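Local coordinates for p800 reaction center core protein (Heliobacterium modesticaldum, PDB 5V8K), which forms the homodimeric core of the heliobacterial photosynthetic reaction center, holding bacteriochlorophylls, a chlorophyll derivative and a [4Fe-4S] cluster for light-driven electron transfer, at residues A[417-423]-A[435-439]; A[531-536]-A[585-590]; A[536-540]-A[578-583]. One frame throughout, in Å; residues are numbered along the deposited sequence.

Contact 1 (A[417-423]-A[435-439]); sequences KRDGEFP and ISLVD
A polar, backbone-dominated closure joins Gly420 and Phe422 to Ser436 and Val438, drawing the loop that follows helix 407-411 onto the start of helix 437-447. The first turn of that helix offers Val438 N, which donates to Gly420 O at 2.9 Å and nearly in line with the carbonyl (C=O...donor angle 164°). Ser436 occupies the N-cap position. With OG set between its own backbone N and carbonyl carbon (chi1 72°), it donates to Phe422 O over 2.9 Å and accepts a weak capping bond from Asp439 N. Its CB meanwhile rests over one face of the Phe422 ring, a CH-pi contact 4.0 Å from the centroid, while Ile435 CG1 packs obliquely against CE2 of that ring. Lys417 reaches across with an extended chain and gives NZ to Ile435 O at 2.8 Å; the same ammonium also meets Phe402 O and Glu548 of the second subunit. Asp419 OD1 shapes the loop from within, its syn lone pair taking Phe422 N at 2.9 Å while Glu421 N arrives from above the carboxylate plane. Water bridges Asp419 O to Leu437 N. Asp439 OD2 lies near Pro423 O, and its salt-bridge partner is Lys579. The result is an Asx turn docked on a serine-capped helix start, bracketing the loop that carries the cluster ligands Cys424 and Cys433.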
loop_
_atom_site.group_PDB
_atom_site.type_symbol
_atom_site.label_atom_id
_atom_site.label_comp_id
_atom_site.label_asym_id
_atom_site.label_seq_id
_atom_site.Cartn_x
_atom_site.Cartn_y
_atom_site.Cartn_z
ATOM N N LYS A 417 -3.903 31.728 6.645
ATOM C CA LYS A 417 -4.589 30.763 5.793
ATOM C C LYS A 417 -6.000 31.285 5.498
ATOM O O LYS A 417 -6.666 31.798 6.387
ATOM C CB LYS A 417 -4.623 29.421 6.494
ATOM C CG LYS A 417 -3.232 28.823 6.667
ATOM C CD LYS A 417 -3.250 27.585 7.518
ATOM C CE LYS A 417 -1.836 27.123 7.853
ATOM N NZ LYS A 417 -1.790 25.839 8.587
ATOM N N ARG A 418 -6.435 31.234 4.241
ATOM C CA ARG A 418 -7.684 31.898 3.865
ATOM C C ARG A 418 -8.902 31.251 4.535
ATOM O O ARG A 418 -9.759 31.951 5.078
ATOM C CB ARG A 418 -7.823 31.899 2.339
ATOM C CG ARG A 418 -9.273 31.913 1.789
ATOM C CD ARG A 418 -9.338 31.652 0.265
ATOM N NE ARG A 418 -8.488 30.518 -0.117
ATOM C CZ ARG A 418 -7.491 30.567 -1.001
ATOM N NH1 ARG A 418 -7.216 31.694 -1.645
ATOM N NH2 ARG A 418 -6.773 29.482 -1.259
ATOM N N ASP A 419 -8.999 29.922 4.518
ATOM C CA ASP A 419 -10.146 29.240 5.104
ATOM C C ASP A 419 -9.711 27.865 5.582
ATOM O O ASP A 419 -8.523 27.541 5.605
ATOM C CB ASP A 419 -11.296 29.168 4.096
ATOM C CG ASP A 419 -10.915 28.432 2.836
ATOM O OD1 ASP A 419 -10.180 27.433 2.916
ATOM O OD2 ASP A 419 -11.357 28.857 1.751
ATOM N N GLY A 420 -10.690 27.045 5.955
ATOM C CA GLY A 420 -10.462 25.735 6.489
ATOM C C GLY A 420 -10.459 24.599 5.500
ATOM O O GLY A 420 -10.243 23.451 5.913
ATOM N N GLU A 421 -10.671 24.870 4.212
ATOM C CA GLU A 421 -10.911 23.798 3.247
ATOM C C GLU A 421 -10.032 23.819 2.016
ATOM O O GLU A 421 -10.028 22.813 1.290
ATOM C CB GLU A 421 -12.376 23.802 2.772
ATOM C CG GLU A 421 -12.856 25.129 2.174
ATOM C CD GLU A 421 -14.261 25.033 1.538
ATOM O OE1 GLU A 421 -14.459 24.163 0.669
ATOM O OE2 GLU A 421 -15.161 25.825 1.897
ATOM N N PHE A 422 -9.294 24.904 1.758
ATOM C CA PHE A 422 -8.449 24.987 0.575
ATOM C C PHE A 422 -7.426 23.852 0.568
ATOM O O PHE A 422 -6.953 23.426 1.633
ATOM C CB PHE A 422 -7.754 26.353 0.492
ATOM C CG PHE A 422 -6.662 26.584 1.534
ATOM C CD1 PHE A 422 -6.979 27.048 2.806
ATOM C CD2 PHE A 422 -5.325 26.352 1.232
ATOM C CE1 PHE A 422 -6.016 27.263 3.744
ATOM C CE2 PHE A 422 -4.337 26.571 2.185
ATOM C CZ PHE A 422 -4.684 27.011 3.444
ATOM N N PRO A 423 -7.104 23.301 -0.607
ATOM C CA PRO A 423 -6.325 22.066 -0.645
ATOM C C PRO A 423 -4.824 22.295 -0.654
ATOM O O PRO A 423 -4.071 21.411 -0.249
ATOM C CB PRO A 423 -6.775 21.411 -1.954
ATOM C CG PRO A 423 -7.131 22.594 -2.841
ATOM C CD PRO A 423 -7.608 23.690 -1.937
ATOM N N ILE A 435 -2.001 22.150 4.212
ATOM C CA ILE A 435 -1.884 22.926 5.435
ATOM C C ILE A 435 -3.227 23.373 6.040
ATOM O O ILE A 435 -3.247 23.866 7.186
ATOM C CB ILE A 435 -0.981 24.143 5.152
ATOM C CG1 ILE A 435 -1.551 25.029 4.028
ATOM C CG2 ILE A 435 0.410 23.679 4.762
ATOM C CD1 ILE A 435 -0.780 26.337 3.802
ATOM N N SER A 436 -4.351 23.168 5.347
ATOM C CA SER A 436 -5.624 23.636 5.876
ATOM C C SER A 436 -6.156 22.722 6.988
ATOM O O SER A 436 -5.685 21.601 7.213
ATOM C CB SER A 436 -6.672 23.723 4.768
ATOM O OG SER A 436 -7.063 22.423 4.384
ATOM N N LEU A 437 -7.171 23.244 7.673
ATOM C CA LEU A 437 -7.846 22.554 8.766
ATOM C C LEU A 437 -8.405 21.198 8.321
ATOM O O LEU A 437 -8.137 20.163 8.962
ATOM C CB LEU A 437 -8.938 23.488 9.326
ATOM C CG LEU A 437 -9.951 23.138 10.438
ATOM C CD1 LEU A 437 -11.123 22.564 9.835
ATOM C CD2 LEU A 437 -9.492 22.108 11.419
ATOM N N VAL A 438 -9.129 21.160 7.193
ATOM C CA VAL A 438 -9.753 19.894 6.798
ATOM C C VAL A 438 -8.683 18.883 6.363
ATOM O O VAL A 438 -8.839 17.670 6.559
ATOM C CB VAL A 438 -10.844 20.111 5.717
ATOM C CG1 VAL A 438 -10.255 20.344 4.314
ATOM C CG2 VAL A 438 -11.769 18.950 5.710
ATOM N N ASP A 439 -7.567 19.355 5.812
ATOM C CA ASP A 439 -6.545 18.417 5.364
ATOM C C ASP A 439 -5.810 17.795 6.558
ATOM O O ASP A 439 -5.380 16.646 6.488
ATOM C CB ASP A 439 -5.601 19.126 4.397
ATOM C CG ASP A 439 -6.276 19.474 3.049
ATOM O OD1 ASP A 439 -7.326 18.855 2.704
ATOM O OD2 ASP A 439 -5.761 20.360 2.329
HETATM O O HOH W 1 -7.245 26.352 7.656
HETATM O O HOH W 2 -9.173 19.925 0.967
#

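Contact 2 (A[531-536]-A[585-590]); sequences IWAFTF and LFFKMT. With GB0 (Bacteriochlorophyll g'), chain C.
Trp532 and Phe586 lie side by side and point the same way, with the indole NE1 3.2 Å above the centre of the Phe586 ring. The pair is neither stacked nor edge-to-face: its planes meet at 42°, with the five-membered ring and the phenyl centroids 4.1 Å apart. The indole's other company is pigment. Methyl CMA of the bacteriochlorophyll g' sits over one face, 3.4 Å from Trp532 CD2, and Phe536 CE1 lies over the opposite face, toward the rim. Trp532 CG stands anti to the backbone N (chi1 -177°), which lays the indole alongside the Phe586 side chain, with one face turned to the pigment methyl. Thr590 OG1 also approaches this pigment, 3.2 Å from its CBA, and is anchored by donating to Phe586 O over 3.0 Å. One turn from Trp532, Thr535 OG1 donates to Trp532 O at 2.7 Å in the carbonyl plane, which leaves Thr535 OG1 at the edge of the Phe586 ring, beside CD2. Behind the aromatic pair, the bent Met589 chain crosses Ile531 at a slant, CG and SD against its CB and CG2, and Thr535 CG2 packs on Leu585 CB. These segments of helices 520-539 and 575-599 run antiparallel, at 160° with axes 8.7 Å apart. Helices 258-291 and 449-459 flank the second of them, while Trp532 and Phe536 of the second subunit pack against the first.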
loop_
_atom_site.group_PDB
_atom_site.type_symbol
_atom_site.label_atom_id
_atom_site.label_comp_id
_atom_site.label_asym_id
_atom_site.label_seq_id
_atom_site.Cartn_x
_atom_site.Cartn_y
_atom_site.Cartn_z
ATOM N N ILE A 531 -9.628 -1.694 -4.047
ATOM C CA ILE A 531 -10.116 -0.330 -3.840
ATOM C C ILE A 531 -9.071 0.510 -3.113
ATOM O O ILE A 531 -8.837 1.684 -3.458
ATOM C CB ILE A 531 -11.470 -0.351 -3.107
ATOM C CG1 ILE A 531 -12.540 -1.035 -3.962
ATOM C CG2 ILE A 531 -11.974 1.071 -2.808
ATOM C CD1 ILE A 531 -13.872 -1.189 -3.260
ATOM N N TRP A 532 -8.412 -0.078 -2.110
ATOM C CA TRP A 532 -7.380 0.640 -1.363
ATOM C C TRP A 532 -6.275 1.113 -2.298
ATOM O O TRP A 532 -5.855 2.269 -2.256
ATOM C CB TRP A 532 -6.827 -0.279 -0.284
ATOM C CG TRP A 532 -5.812 0.268 0.626
ATOM C CD1 TRP A 532 -6.039 1.014 1.725
ATOM C CD2 TRP A 532 -4.398 0.085 0.546
ATOM N NE1 TRP A 532 -4.858 1.325 2.346
ATOM C CE2 TRP A 532 -3.829 0.765 1.637
ATOM C CE3 TRP A 532 -3.564 -0.610 -0.319
ATOM C CZ2 TRP A 532 -2.467 0.746 1.897
ATOM C CZ3 TRP A 532 -2.188 -0.638 -0.051
ATOM C CH2 TRP A 532 -1.661 0.044 1.030
ATOM N N ALA A 533 -5.809 0.223 -3.167
ATOM C CA ALA A 533 -4.801 0.578 -4.147
ATOM C C ALA A 533 -5.260 1.743 -5.013
ATOM O O ALA A 533 -4.497 2.684 -5.283
ATOM C CB ALA A 533 -4.487 -0.641 -5.007
ATOM N N PHE A 534 -6.505 1.705 -5.440
ATOM C CA PHE A 534 -7.010 2.731 -6.333
ATOM C C PHE A 534 -7.028 4.101 -5.666
ATOM O O PHE A 534 -6.851 5.121 -6.358
ATOM C CB PHE A 534 -8.389 2.300 -6.856
ATOM C CG PHE A 534 -8.830 3.072 -8.056
ATOM C CD1 PHE A 534 -8.479 2.673 -9.335
ATOM C CD2 PHE A 534 -9.579 4.218 -7.908
ATOM C CE1 PHE A 534 -8.862 3.448 -10.458
ATOM C CE2 PHE A 534 -9.962 4.959 -9.010
ATOM C CZ PHE A 534 -9.589 4.556 -10.279
ATOM N N THR A 535 -7.212 4.162 -4.336
ATOM C CA THR A 535 -7.186 5.455 -3.679
ATOM C C THR A 535 -5.861 6.178 -3.888
ATOM O O THR A 535 -5.820 7.412 -3.793
ATOM C CB THR A 535 -7.470 5.382 -2.187
ATOM O OG1 THR A 535 -6.385 4.774 -1.469
ATOM C CG2 THR A 535 -8.745 4.672 -1.936
ATOM N N PHE A 536 -4.774 5.442 -4.144
ATOM C CA PHE A 536 -3.504 6.111 -4.415
ATOM C C PHE A 536 -3.643 7.071 -5.582
ATOM O O PHE A 536 -3.001 8.125 -5.606
ATOM C CB PHE A 536 -2.371 5.124 -4.759
ATOM C CG PHE A 536 -2.007 4.122 -3.684
ATOM C CD1 PHE A 536 -2.692 4.034 -2.509
ATOM C CD2 PHE A 536 -0.947 3.230 -3.907
ATOM C CE1 PHE A 536 -2.351 3.073 -1.556
ATOM C CE2 PHE A 536 -0.575 2.279 -2.959
ATOM C CZ PHE A 536 -1.290 2.189 -1.784
ATOM N N LEU A 585 -12.117 6.065 1.736
ATOM C CA LEU A 585 -11.964 4.704 1.250
ATOM C C LEU A 585 -10.669 4.025 1.705
ATOM O O LEU A 585 -10.649 2.799 1.857
ATOM C CB LEU A 585 -12.046 4.689 -0.272
ATOM C CG LEU A 585 -13.411 4.950 -0.882
ATOM C CD1 LEU A 585 -13.265 4.980 -2.394
ATOM C CD2 LEU A 585 -14.453 3.884 -0.470
ATOM N N PHE A 586 -9.576 4.780 1.852
ATOM C CA PHE A 586 -8.326 4.213 2.333
ATOM C C PHE A 586 -8.528 3.658 3.737
ATOM O O PHE A 586 -8.253 2.481 4.010
ATOM C CB PHE A 586 -7.233 5.319 2.290
ATOM C CG PHE A 586 -5.887 4.868 2.630
ATOM C CD1 PHE A 586 -5.534 4.596 3.918
ATOM C CD2 PHE A 586 -4.941 4.764 1.648
ATOM C CE1 PHE A 586 -4.236 4.219 4.247
ATOM C CE2 PHE A 586 -3.627 4.403 1.940
ATOM C CZ PHE A 586 -3.283 4.112 3.259
ATOM N N PHE A 587 -9.115 4.501 4.531
ATOM C CA PHE A 587 -9.437 4.195 5.925
ATOM C C PHE A 587 -10.441 2.992 6.049
ATOM O O PHE A 587 -10.214 2.036 6.722
ATOM C CB PHE A 587 -9.999 5.387 6.724
ATOM C CG PHE A 587 -10.254 5.096 8.191
ATOM C CD1 PHE A 587 -9.213 5.023 9.093
ATOM C CD2 PHE A 587 -11.537 4.934 8.692
ATOM C CE1 PHE A 587 -9.449 4.792 10.405
ATOM C CE2 PHE A 587 -11.754 4.699 10.008
ATOM C CZ PHE A 587 -10.710 4.638 10.866
ATOM N N LYS A 588 -11.557 3.060 5.349
ATOM C CA LYS A 588 -12.583 2.031 5.462
ATOM C C LYS A 588 -12.153 0.712 4.837
ATOM O O LYS A 588 -12.538 -0.350 5.322
ATOM C CB LYS A 588 -13.898 2.507 4.846
ATOM C CG LYS A 588 -14.667 3.459 5.767
ATOM C CD LYS A 588 -15.000 2.771 7.120
ATOM C CE LYS A 588 -15.843 3.604 8.072
ATOM N NZ LYS A 588 -16.190 2.708 9.269
ATOM N N MET A 589 -11.412 0.738 3.729
ATOM C CA MET A 589 -10.950 -0.535 3.176
ATOM C C MET A 589 -9.945 -1.225 4.103
ATOM O O MET A 589 -9.914 -2.462 4.180
ATOM C CB MET A 589 -10.357 -0.340 1.785
ATOM C CG MET A 589 -11.359 0.013 0.692
ATOM S SD MET A 589 -12.705 -1.158 0.490
ATOM C CE MET A 589 -13.927 -0.246 1.343
ATOM N N THR A 590 -9.143 -0.455 4.828
ATOM C CA THR A 590 -8.314 -1.045 5.872
ATOM C C THR A 590 -9.187 -1.697 6.935
ATOM O O THR A 590 -8.947 -2.837 7.346
ATOM C CB THR A 590 -7.430 0.017 6.506
ATOM O OG1 THR A 590 -6.546 0.593 5.516
ATOM C CG2 THR A 590 -6.638 -0.590 7.596
HETATM C C1 GB0 C . -1.607 0.362 8.128
HETATM C C2 GB0 C . -1.385 -0.463 9.361
HETATM C C3 GB0 C . -0.717 -1.584 9.249
HETATM C C4 GB0 C . -0.177 -2.052 7.945
HETATM C C5 GB0 C . -0.521 -2.381 10.473
HETATM C C6 GB0 C . 0.943 -2.652 10.682
HETATM N NB GB0 C . -1.415 -6.522 1.280
HETATM N ND GB0 C . -3.584 -7.742 4.358
HETATM C C10 GB0 C . 1.330 -3.831 14.335
HETATM C C11 GB0 C . 2.457 -3.359 15.229
HETATM C C12 GB0 C . 2.823 -4.458 16.198
HETATM C C13 GB0 C . 3.462 -4.159 17.338
HETATM C C14 GB0 C . 3.783 -2.748 17.690
HETATM C C15 GB0 C . 3.912 -5.216 18.308
HETATM C C1A GB0 C . -3.550 -4.638 4.385
HETATM C C1B GB0 C . -1.418 -5.311 0.727
HETATM C C1C GB0 C . -1.423 -9.585 1.669
HETATM C C1D GB0 C . -4.030 -8.854 4.873
HETATM C C2A GB0 C . -3.953 -3.186 4.248
HETATM C C2B GB0 C . -0.729 -5.391 -0.469
HETATM C C2C GB0 C . -1.078 -11.029 1.588
HETATM C C2D GB0 C . -4.937 -8.923 6.169
HETATM C C3A GB0 C . -3.724 -2.961 2.770
HETATM C C3B GB0 C . -0.303 -6.686 -0.654
HETATM C C3C GB0 C . -2.016 -11.258 2.708
HETATM C C3D GB0 C . -4.881 -7.534 6.239
HETATM C C4A GB0 C . -2.907 -4.187 2.486
HETATM C C4B GB0 C . -0.791 -7.396 0.443
HETATM C C4C GB0 C . -2.687 -10.149 3.193
HETATM C C4D GB0 C . -4.144 -6.837 5.231
HETATM C C7 GB0 C . 1.076 -3.489 11.921
HETATM C C8 GB0 C . 1.208 -2.934 13.130
HETATM C C9 GB0 C . 1.166 -1.448 13.283
HETATM C CAA GB0 C . -3.114 -2.248 5.103
HETATM C CAB GB0 C . 0.503 -7.055 -1.850
HETATM C CAC GB0 C . -2.297 -12.563 3.340
HETATM C CAD GB0 C . -5.433 -6.531 7.155
HETATM C CBA GB0 C . -3.659 -0.823 5.057
HETATM C CBB GB0 C . 0.718 -8.237 -2.323
HETATM C CBC GB0 C . -1.643 -13.849 2.891
HETATM C CBD GB0 C . -5.010 -5.180 6.658
HETATM C CED GB0 C . -4.363 -3.083 9.704
HETATM C CGA GB0 C . -2.871 0.085 5.972
HETATM C CGD GB0 C . -4.218 -4.561 7.749
HETATM C CHA GB0 C . -4.259 -5.449 5.403
HETATM C CHB GB0 C . -2.098 -4.182 1.383
HETATM C CHC GB0 C . -0.649 -8.854 0.644
HETATM C CHD GB0 C . -3.645 -10.148 4.297
HETATM C CMA GB0 C . -4.990 -2.974 1.881
HETATM C CMB GB0 C . -0.383 -4.279 -1.390
HETATM C CMC GB0 C . -1.539 -11.598 0.242
HETATM C CMD GB0 C . -5.553 -10.003 6.952
HETATM N NA GB0 C . -3.139 -5.239 3.265
HETATM N NC GB0 C . -2.285 -9.059 2.522
HETATM O O1A GB0 C . -2.285 1.079 5.560
HETATM O O1D GB0 C . -3.059 -4.843 8.023
HETATM O O2A GB0 C . -2.537 -0.366 7.311
HETATM O O2D GB0 C . -4.921 -3.601 8.523
HETATM O OBD GB0 C . -6.210 -6.570 8.166
HETATM MG MG GB0 C . -2.762 -7.095 2.682
#

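Contact 3 (A[536-540]-A[578-583]); sequences FSMLF and GKAIGC. With AOH (8(1)-OH-Chlorophyll aF), chain E.
Leu539 turns its CG anti to the carbonyl carbon (chi1 -63°), beside the backbone N, and this directs the branch at the facing helix, CD1 to Gly582 and CD2 toward Gly578 O, Lys579 O and Cys583 N. Met538 leaves its backbone by the same first torsion and brings SD to 4.0 Å from Ile581 CG2; its CE is modelled too close to the glycine backbone to carry weight. Leu539 is a knob in a hole formed by Gly578, Lys579, Gly582 and Cys583, with CD1 3.7 Å from Gly582 O and CD2 3.9 Å from Cys583 N. The two glycines, four residues apart, make a GxxxG motif, the familiar means by which transmembrane helices approach closely; the lack of a side chain at Gly582 lets Leu539 CG come within 4.0 Å of Gly582 CA. With an alanine in place of Leu539, both methyls are gone, which is likely to leave a gap in that hole where the helices now meet. Away from this groove, helix 520-539 borders 8(1)-OH-chlorophyll aF. Ser537 CB is 3.3 Å from the pigment's C4C, and Phe540 CD2 lies equally near its CBC. Water 3 ligates the magnesium of this pigment at 2.4 Å, while Ser537 OG is hydrogen-bonded to Phe534 O.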
loop_
_atom_site.group_PDB
_atom_site.type_symbol
_atom_site.label_atom_id
_atom_site.label_comp_id
_atom_site.label_asym_id
_atom_site.label_seq_id
_atom_site.Cartn_x
_atom_site.Cartn_y
_atom_site.Cartn_z
ATOM N N PHE A 536 -4.774 5.442 -4.144
ATOM C CA PHE A 536 -3.504 6.111 -4.415
ATOM C C PHE A 536 -3.643 7.071 -5.582
ATOM O O PHE A 536 -3.001 8.125 -5.606
ATOM C CB PHE A 536 -2.371 5.124 -4.759
ATOM C CG PHE A 536 -2.007 4.122 -3.684
ATOM C CD1 PHE A 536 -2.692 4.034 -2.509
ATOM C CD2 PHE A 536 -0.947 3.230 -3.907
ATOM C CE1 PHE A 536 -2.351 3.073 -1.556
ATOM C CE2 PHE A 536 -0.575 2.279 -2.959
ATOM C CZ PHE A 536 -1.290 2.189 -1.784
ATOM N N SER A 537 -4.408 6.671 -6.605
ATOM C CA SER A 537 -4.601 7.484 -7.798
ATOM C C SER A 537 -5.307 8.803 -7.467
ATOM O O SER A 537 -5.130 9.788 -8.184
ATOM C CB SER A 537 -5.378 6.681 -8.873
ATOM O OG SER A 537 -6.790 6.597 -8.664
ATOM N N MET A 538 -5.999 8.863 -6.350
ATOM C CA MET A 538 -6.661 10.068 -5.869
ATOM C C MET A 538 -5.852 10.819 -4.815
ATOM O O MET A 538 -6.096 12.012 -4.604
ATOM C CB MET A 538 -8.007 9.729 -5.220
ATOM C CG MET A 538 -9.076 9.163 -6.146
ATOM S SD MET A 538 -10.420 8.403 -5.194
ATOM C CE MET A 538 -10.552 9.601 -3.959
ATOM N N LEU A 539 -4.974 10.135 -4.080
ATOM C CA LEU A 539 -4.239 10.766 -2.999
ATOM C C LEU A 539 -2.829 11.197 -3.400
ATOM O O LEU A 539 -2.300 12.130 -2.792
ATOM C CB LEU A 539 -4.166 9.839 -1.786
ATOM C CG LEU A 539 -5.524 9.512 -1.173
ATOM C CD1 LEU A 539 -5.492 8.335 -0.271
ATOM C CD2 LEU A 539 -6.044 10.682 -0.383
ATOM N N PHE A 540 -2.207 10.554 -4.396
ATOM C CA PHE A 540 -0.912 10.995 -4.872
ATOM C C PHE A 540 -1.001 12.367 -5.534
ATOM O O PHE A 540 -2.073 12.826 -5.965
ATOM C CB PHE A 540 -0.329 10.015 -5.893
ATOM C CG PHE A 540 0.319 8.780 -5.293
ATOM C CD1 PHE A 540 -0.064 8.297 -4.067
ATOM C CD2 PHE A 540 1.291 8.108 -5.994
ATOM C CE1 PHE A 540 0.499 7.157 -3.546
ATOM C CE2 PHE A 540 1.856 6.957 -5.511
ATOM C CZ PHE A 540 1.487 6.473 -4.279
ATOM N N GLY A 578 -11.002 14.376 -4.286
ATOM C CA GLY A 578 -10.183 13.176 -4.275
ATOM C C GLY A 578 -9.527 12.918 -2.936
ATOM O O GLY A 578 -9.337 11.768 -2.546
ATOM N N LYS A 579 -9.238 13.973 -2.181
ATOM C CA LYS A 579 -8.651 13.785 -0.858
ATOM C C LYS A 579 -9.691 13.287 0.134
ATOM O O LYS A 579 -9.406 12.396 0.938
ATOM C CB LYS A 579 -7.994 15.086 -0.374
ATOM C CG LYS A 579 -6.505 15.051 -0.427
ATOM C CD LYS A 579 -5.865 16.392 -0.726
ATOM C CE LYS A 579 -6.305 17.516 0.193
ATOM N NZ LYS A 579 -5.197 18.593 0.207
ATOM N N ALA A 580 -10.907 13.834 0.072
ATOM C CA ALA A 580 -11.991 13.387 0.947
ATOM C C ALA A 580 -12.388 11.933 0.668
ATOM O O ALA A 580 -12.530 11.119 1.594
ATOM C CB ALA A 580 -13.222 14.279 0.793
ATOM N N ILE A 581 -12.579 11.595 -0.605
ATOM C CA ILE A 581 -13.014 10.249 -0.988
ATOM C C ILE A 581 -11.865 9.258 -0.806
ATOM O O ILE A 581 -12.055 8.116 -0.361
ATOM C CB ILE A 581 -13.520 10.255 -2.443
ATOM C CG1 ILE A 581 -14.782 11.091 -2.552
ATOM C CG2 ILE A 581 -13.759 8.820 -2.961
ATOM C CD1 ILE A 581 -15.196 11.410 -3.990
ATOM N N GLY A 582 -10.650 9.699 -1.132
ATOM C CA GLY A 582 -9.494 8.836 -0.980
ATOM C C GLY A 582 -9.235 8.503 0.465
ATOM O O GLY A 582 -8.940 7.355 0.802
ATOM N N CYS A 583 -9.356 9.486 1.344
ATOM C CA CYS A 583 -9.153 9.216 2.756
ATOM C C CYS A 583 -10.241 8.291 3.281
ATOM O O CYS A 583 -9.947 7.307 3.958
ATOM C CB CYS A 583 -9.098 10.525 3.543
ATOM S SG CYS A 583 -9.037 10.322 5.350
HETATM C C1 AOH E . -7.328 1.780 -19.810
HETATM C C2 AOH E . -7.901 1.228 -18.533
HETATM C C3 AOH E . -7.423 0.159 -17.908
HETATM C C4 AOH E . -6.275 -0.602 -18.440
HETATM C C5 AOH E . -8.126 -0.308 -16.669
HETATM C C6 AOH E . -9.130 -1.410 -16.986
HETATM C C7 AOH E . -9.517 -1.977 -15.639
HETATM C C8 AOH E . -10.377 -2.981 -15.516
HETATM C C9 AOH E . -11.035 -3.525 -16.749
HETATM C C10 AOH E . -10.774 -3.448 -14.138
HETATM C C11 AOH E . -9.910 -4.425 -13.375
HETATM C C15 AOH E . -9.136 -6.520 -11.443
HETATM C C14 AOH E . -11.213 -5.960 -10.006
HETATM C C13 AOH E . -10.376 -5.709 -11.236
HETATM C C12 AOH E . -10.713 -4.756 -12.126
HETATM N NB AOH E . -5.268 2.826 -12.143
HETATM N ND AOH E . -3.808 6.542 -12.895
HETATM C C1A AOH E . -5.547 5.689 -15.273
HETATM C C1B AOH E . -6.154 2.120 -12.878
HETATM C C1C AOH E . -3.401 3.661 -9.925
HETATM C C1D AOH E . -2.971 7.314 -12.189
HETATM C C2A AOH E . -6.178 5.320 -16.586
HETATM C C2B AOH E . -6.527 0.929 -12.261
HETATM C C2C AOH E . -2.456 3.908 -8.938
HETATM C C2D AOH E . -2.728 8.507 -12.846
HETATM C C3A AOH E . -6.954 4.100 -16.088
HETATM C C3B AOH E . -5.784 0.907 -11.085
HETATM C C3C AOH E . -1.959 5.171 -9.192
HETATM C C3D AOH E . -3.460 8.441 -14.027
HETATM C C4A AOH E . -6.386 3.770 -14.731
HETATM C C4B AOH E . -5.006 2.063 -11.062
HETATM C C4C AOH E . -2.655 5.595 -10.336
HETATM C C4D AOH E . -4.094 7.201 -14.062
HETATM C CAA AOH E . -5.132 5.071 -17.662
HETATM C CAB AOH E . -5.977 -0.203 -10.167
HETATM C CAC AOH E . -0.889 5.814 -8.420
HETATM C CAD AOH E . -3.689 9.026 -15.378
HETATM C CBA AOH E . -5.765 5.091 -19.054
HETATM C CBB AOH E . -5.657 -0.262 -8.909
HETATM C CBC AOH E . -1.184 7.207 -7.969
HETATM C CBD AOH E . -4.632 8.135 -16.119
HETATM C CED AOH E . -8.169 9.678 -15.911
HETATM C CGA AOH E . -5.951 3.729 -19.654
HETATM C CGD AOH E . -5.897 8.878 -16.466
HETATM C CHA AOH E . -4.855 6.996 -15.214
HETATM C CHB AOH E . -6.692 2.592 -14.181
HETATM C CHC AOH E . -4.123 2.399 -9.957
HETATM C CHD AOH E . -2.378 6.903 -10.900
HETATM C CMA AOH E . -8.450 4.359 -15.966
HETATM C CMB AOH E . -7.515 -0.118 -12.724
HETATM C CMC AOH E . -2.027 2.982 -7.835
HETATM C CMD AOH E . -1.859 9.606 -12.304
HETATM N NA AOH E . -5.632 4.792 -14.294
HETATM N NC AOH E . -3.554 4.694 -10.762
HETATM O O1 AOH E . 0.332 5.862 -9.199
HETATM O O1A AOH E . -5.068 2.881 -19.620
HETATM O O1D AOH E . -6.086 9.332 -17.581
HETATM O O2A AOH E . -7.246 3.189 -19.635
HETATM O O2D AOH E . -6.934 9.064 -15.479
HETATM O OBD AOH E . -3.399 10.258 -15.573
HETATM MG MG AOH E . -4.749 4.792 -12.454
HETATM O O HOH W 3 -6.618 5.755 -11.333
#

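How the contacts relate
Contacts 2 and 3 are successive levels of one helix pair, 520-539 with 575-599, their centres about 8 Å apart. They share Phe536 and touch where Phe586 CD2 packs on Leu539 CD1 at 4.1 Å. Contact 1 lies about 16 Å from contact 3, centre to centre, and is tied to it by a salt bridge of 2.8 Å between Asp439 OD2 and Lys579 NZ, a lysine side chain about 6 Å from the iron-sulfur cluster. Contacts 1 and 2 do not touch, with nearest atoms about 12 Å apart. The three thus follow cofactors in turn, from bacteriochlorophyll g' through 8(1)-OH-chlorophyll aF to the cluster loop, and all of them touch the second subunit.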